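Local coordinates for FAD:protein FMN transferase (Pseudomonas stutzeri ATCC 14405 = CCUG 16156, PDB 5MGY) that probably transfers FMN from FAD onto threonine residues of target proteins in a metal-dependent reaction, releasing AMP, at residues 200-205 with 214-219; 223-228 with 272-277. All blocks are in the same frame, centred on the assembly; numbering follows the deposited sequence.

Contact 1: residues 200-205 with 214-219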
loop_
_atom_site.group_PDB
_atom_site.type_symbol
_atom_site.label_atom_id
_atom_site.label_comp_id
_atom_site.label_asym_id
_atom_site.label_seq_id
_atom_site.Cartn_x
_atom_site.Cartn_y
_atom_site.Cartn_z
ATOM N N ARG A 200 -10.432 9.017 -14.235
ATOM C CA ARG A 200 -10.834 9.654 -13.013
ATOM C C ARG A 200 -11.068 8.679 -11.890
ATOM O O ARG A 200 -11.614 7.569 -12.099
ATOM C CB ARG A 200 -12.148 10.353 -13.271
ATOM C CG ARG A 200 -12.156 11.307 -14.457
ATOM C CD ARG A 200 -13.490 12.019 -14.482
ATOM N NE ARG A 200 -13.263 13.438 -14.689
ATOM C CZ ARG A 200 -13.622 14.100 -15.777
ATOM N NH1 ARG A 200 -14.236 13.473 -16.794
ATOM N NH2 ARG A 200 -13.335 15.391 -15.867
ATOM N N ILE A 201 -10.675 9.086 -10.695
ATOM C CA ILE A 201 -11.017 8.329 -9.515
ATOM C C ILE A 201 -11.846 9.282 -8.613
ATOM O O ILE A 201 -11.809 10.531 -8.737
ATOM C CB ILE A 201 -9.736 7.693 -8.866
ATOM C CG1 ILE A 201 -10.037 6.575 -7.837
ATOM C CG2 ILE A 201 -8.889 8.741 -8.161
ATOM C CD1 ILE A 201 -10.880 5.381 -8.293
ATOM N N ALA A 202 -12.623 8.657 -7.727
ATOM C CA ALA A 202 -13.335 9.340 -6.635
ATOM C C ALA A 202 -12.697 9.040 -5.269
ATOM O O ALA A 202 -12.505 7.868 -4.915
ATOM C CB ALA A 202 -14.782 8.869 -6.615
ATOM N N ILE A 203 -12.389 10.081 -4.498
ATOM C CA ILE A 203 -12.040 9.895 -3.115
ATOM C C ILE A 203 -13.301 10.174 -2.304
ATOM O O ILE A 203 -13.980 11.196 -2.561
ATOM C CB ILE A 203 -10.912 10.832 -2.721
ATOM C CG1 ILE A 203 -9.692 10.527 -3.582
ATOM C CG2 ILE A 203 -10.568 10.637 -1.245
ATOM C CD1 ILE A 203 -8.664 11.623 -3.709
ATOM N N GLU A 204 -13.602 9.282 -1.345
ATOM C CA GLU A 204 -14.718 9.510 -0.420
ATOM C C GLU A 204 -14.419 10.668 0.560
ATOM O O GLU A 204 -13.288 10.811 1.081
ATOM C CB GLU A 204 -15.067 8.244 0.373
ATOM C CG GLU A 204 -15.718 7.122 -0.413
ATOM C CD GLU A 204 -17.037 7.539 -1.041
ATOM O OE1 GLU A 204 -18.050 7.773 -0.331
ATOM O OE2 GLU A 204 -17.049 7.643 -2.258
ATOM N N ALA A 205 -15.450 11.461 0.812
ATOM C CA ALA A 205 -15.289 12.763 1.457
ATOM C C ALA A 205 -16.518 13.072 2.320
ATOM O O ALA A 205 -17.243 14.051 2.112
ATOM C CB ALA A 205 -15.047 13.841 0.405
ATOM N N GLN A 214 -18.014 13.415 -2.649
ATOM C CA GLN A 214 -16.871 12.809 -3.370
ATOM C C GLN A 214 -15.998 13.797 -4.137
ATOM O O GLN A 214 -16.489 14.502 -4.995
ATOM C CB GLN A 214 -17.353 11.788 -4.366
ATOM C CG GLN A 214 -18.178 10.653 -3.776
ATOM C CD GLN A 214 -18.406 9.561 -4.802
ATOM O OE1 GLN A 214 -18.180 8.390 -4.549
ATOM N NE2 GLN A 214 -18.857 9.951 -5.978
ATOM N N LYS A 215 -14.697 13.795 -3.837
ATOM C CA LYS A 215 -13.714 14.600 -4.550
ATOM C C LYS A 215 -13.212 13.812 -5.780
ATOM O O LYS A 215 -12.653 12.724 -5.650
ATOM C CB LYS A 215 -12.580 14.940 -3.591
ATOM C CG LYS A 215 -11.370 15.617 -4.191
ATOM C CD LYS A 215 -11.693 16.967 -4.785
ATOM C CE LYS A 215 -10.480 17.559 -5.492
ATOM N NZ LYS A 215 -10.676 19.015 -5.698
ATOM N N ILE A 216 -13.417 14.371 -6.967
ATOM C CA ILE A 216 -13.068 13.704 -8.228
ATOM C C ILE A 216 -11.791 14.248 -8.828
ATOM O O ILE A 216 -11.688 15.418 -9.075
ATOM C CB ILE A 216 -14.157 13.890 -9.276
ATOM C CG1 ILE A 216 -15.513 13.454 -8.714
ATOM C CG2 ILE A 216 -13.846 13.134 -10.552
ATOM C CD1 ILE A 216 -15.582 12.068 -8.109
ATOM N N VAL A 217 -10.841 13.366 -9.101
ATOM C CA VAL A 217 -9.557 13.781 -9.621
ATOM C C VAL A 217 -9.221 13.035 -10.906
ATOM O O VAL A 217 -9.635 11.914 -11.139
ATOM C CB VAL A 217 -8.399 13.605 -8.586
ATOM C CG1 VAL A 217 -8.710 14.416 -7.328
ATOM C CG2 VAL A 217 -8.118 12.139 -8.253
ATOM N N GLU A 218 -8.408 13.691 -11.704
ATOM C CA GLU A 218 -7.963 13.204 -12.958
ATOM C C GLU A 218 -6.551 12.635 -12.760
ATOM O O GLU A 218 -5.680 13.336 -12.303
ATOM C CB GLU A 218 -8.045 14.354 -13.978
ATOM C CG GLU A 218 -9.499 14.870 -14.073
ATOM C CD GLU A 218 -9.718 15.991 -15.077
ATOM O OE1 GLU A 218 -8.721 16.350 -15.799
ATOM O OE2 GLU A 218 -10.896 16.470 -15.121
ATOM N N LEU A 219 -6.336 11.347 -13.044
ATOM C CA LEU A 219 -5.021 10.744 -12.883
ATOM C C LEU A 219 -4.355 10.626 -14.223
ATOM O O LEU A 219 -4.904 10.014 -15.144
ATOM C CB LEU A 219 -5.135 9.362 -12.266
ATOM C CG LEU A 219 -5.708 9.285 -10.846
ATOM C CD1 LEU A 219 -5.959 7.860 -10.420
ATOM C CD2 LEU A 219 -4.773 9.907 -9.852
#

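Contact 2: residues 223-228 with 272-277. With MG (magnesium ion), chain I.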
loop_
_atom_site.group_PDB
_atom_site.type_symbol
_atom_site.label_atom_id
_atom_site.label_comp_id
_atom_site.label_asym_id
_atom_site.label_seq_id
_atom_site.Cartn_x
_atom_site.Cartn_y
_atom_site.Cartn_z
ATOM N N GLY A 223 -0.259 7.525 -9.159
ATOM C CA GLY A 223 -0.884 6.420 -8.405
ATOM C C GLY A 223 -1.525 6.939 -7.135
ATOM O O GLY A 223 -1.146 7.983 -6.652
ATOM N N VAL A 224 -2.495 6.200 -6.614
ATOM C CA VAL A 224 -3.308 6.598 -5.483
ATOM C C VAL A 224 -3.379 5.428 -4.543
ATOM O O VAL A 224 -3.501 4.252 -4.966
ATOM C CB VAL A 224 -4.747 6.926 -5.949
ATOM C CG1 VAL A 224 -5.748 7.132 -4.806
ATOM C CG2 VAL A 224 -4.703 8.192 -6.767
ATOM N N SER A 225 -3.351 5.714 -3.250
ATOM C CA SER A 225 -3.515 4.637 -2.298
ATOM C C SER A 225 -4.293 5.140 -1.130
ATOM O O SER A 225 -4.006 6.225 -0.641
ATOM C CB SER A 225 -2.150 4.146 -1.843
ATOM O OG SER A 225 -2.276 3.376 -0.661
ATOM N N THR A 226 -5.223 4.307 -0.647
ATOM C CA THR A 226 -6.105 4.688 0.455
ATOM C C THR A 226 -6.018 3.768 1.643
ATOM O O THR A 226 -6.501 2.699 1.597
ATOM C CB THR A 226 -7.589 4.744 0.006
ATOM O OG1 THR A 226 -7.759 5.620 -1.124
ATOM C CG2 THR A 226 -8.451 5.277 1.156
ATOM N N SER A 227 -5.459 4.232 2.742
ATOM C CA SER A 227 -5.421 3.444 3.961
ATOM C C SER A 227 -6.685 3.644 4.785
ATOM O O SER A 227 -7.062 4.756 5.079
ATOM C CB SER A 227 -4.192 3.837 4.793
ATOM O OG SER A 227 -4.076 3.049 5.961
ATOM N N GLY A 228 -7.304 2.556 5.198
ATOM C CA GLY A 228 -8.560 2.647 5.903
ATOM C C GLY A 228 -9.717 2.961 4.963
ATOM O O GLY A 228 -9.521 3.251 3.765
ATOM N N GLY A 272 2.869 3.107 0.712
ATOM C CA GLY A 272 3.743 3.159 1.837
ATOM C C GLY A 272 3.404 4.344 2.716
ATOM O O GLY A 272 3.133 4.182 3.920
ATOM N N LEU A 273 3.438 5.538 2.108
ATOM C CA LEU A 273 3.141 6.799 2.821
ATOM C C LEU A 273 1.733 6.760 3.352
ATOM O O LEU A 273 1.492 7.015 4.500
ATOM C CB LEU A 273 3.337 8.012 1.942
ATOM C CG LEU A 273 4.805 8.179 1.456
ATOM C CD1 LEU A 273 4.889 9.300 0.418
ATOM C CD2 LEU A 273 5.757 8.448 2.598
ATOM N N SER A 274 0.799 6.360 2.553
ATOM C CA SER A 274 -0.523 6.074 3.079
ATOM C C SER A 274 -0.523 5.264 4.380
ATOM O O SER A 274 -1.196 5.629 5.324
ATOM C CB SER A 274 -1.368 5.334 2.028
ATOM O OG SER A 274 -2.575 4.950 2.596
ATOM N N THR A 275 0.210 4.158 4.415
ATOM C CA THR A 275 0.308 3.356 5.659
ATOM C C THR A 275 0.911 4.149 6.851
ATOM O O THR A 275 0.495 3.945 8.002
ATOM C CB THR A 275 1.107 2.039 5.408
ATOM O OG1 THR A 275 0.365 1.209 4.516
ATOM C CG2 THR A 275 1.336 1.238 6.685
ATOM N N ALA A 276 1.893 4.995 6.541
ATOM C CA ALA A 276 2.661 5.756 7.518
ATOM C C ALA A 276 1.814 6.862 8.135
ATOM O O ALA A 276 1.895 7.141 9.358
ATOM C CB ALA A 276 3.861 6.398 6.845
ATOM N N LEU A 277 1.030 7.504 7.269
ATOM C CA LEU A 277 0.143 8.582 7.673
ATOM C C LEU A 277 -0.934 8.052 8.588
ATOM O O LEU A 277 -1.251 8.704 9.562
ATOM C CB LEU A 277 -0.467 9.299 6.454
ATOM C CG LEU A 277 0.571 10.085 5.697
ATOM C CD1 LEU A 277 -0.076 10.895 4.594
ATOM C CD2 LEU A 277 1.384 10.998 6.637
HETATM MG MG MG I . -0.496 0.005 2.466
#

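Contact 1: residues 200-205 with 214-219
Strands 200-205 and 214-219 run antiparallel at 155°, and two reciprocal pairs of backbone hydrogen bonds join Ile-201 with Val-217 and Ile-203 with Lys-215. Ile-203 N reaches Lys-215 O at 2.9 Å and almost straight. On the inner face, the CG2 methyls of Ile-201 and Val-217 meet at 3.5 Å, the two side chains running abreast. CG1 of Ile-201 lies anti to the backbone N (chi1 -165°) and carries the longer branch away from the neighbouring strand, while CG2 also touches Leu-219 CD1 at 3.8 Å. Together the strands form a beta hairpin, a separate two-stranded sheet whose branched, apolar residues suit a face packed on strand 186-190 and helix 312-318. Ile-203 fills the space against Phe-314 and Phe-297, so this face meets the large sheet too. Lys-215 shares it, buried, because its NZ donates hydrogen bonds to the carbonyls of Phe-318 and Gly-321. On the other face the methyl CB of Ala-202 packs against CD1 of Ile-216 at 3.6 Å. Arg-200 and Glu-218, exposed and directly paired, suit this solvent side: NH2 forms a salt bridge with OE2 at 2.8 Å, though guanidinium and carboxylate are turned steeply and the hydrogen bond within it is weak.

Contact 2: residues 223-228 with 272-277
Between Ser-227 and Ser-274 the flat group is a backbone one, the peptide joining Thr-226 to Ser-227: the Ser-274 hydroxyl lies near its nitrogen edge, with OG 3.0 Å from Ser-227 N and 3.8 Å from Thr-226 C. The CB of Ser-274 points toward the strand, and with OG anti to its own nitrogen (chi1 174°) the hydroxyl comes to lie beside that peptide. On the strand, the CB atoms of Ser-225 and Ser-227 point toward the helix, whereas that of Thr-226 between them points away. Ser-225 OG lies 3.4 Å from Ser-274 CB, and its polar need is met by a hydrogen bond with Glu-186 on the adjoining strand. Serine suits all three places because its side chain is slight: the axes of strand 223-227 and helix 272-277 approach to 7.4 Å, at an angle of 27°. Here the helix lies against one face of the large antiparallel sheet. One residue further along the helix, Thr-275 points away from the strand and binds the magnesium ion through OG1 at 2.5 Å. Ser-157 O and Asp-271 OD2 also bind the metal. These are hard oxygen ligands, as magnesium prefers, and with one carboxylate among the three modelled ligands, fewer than the six usual for magnesium, the ion probably keeps net positive charge, consistent with a role in handling the diphosphate of FAD, absent from this apo form.

How the contacts relate
After building the first four strands of the large sheet, the chain runs along strand 199-205, passes through a short connection that is partly unmodelled, and returns on strand 213-219, where contact 1 closes the hairpin. Almost at once it enters strand 222-227 and opens contact 2, which closes only after the intervening 43 residues, on helix 267-292. The two loops therefore follow in series and neither nest nor cross. Contact 1 is a local pairing centred about 18 Å from the centre of the chain; contact 2 ties the large antiparallel sheet to the helix that supplies two of the magnesium ligands. Their centres lie about 15 Å apart, yet they meet where Leu-219 CD2 packs on Val-224 CG2 at 3.5 Å, joining hairpin and sheet.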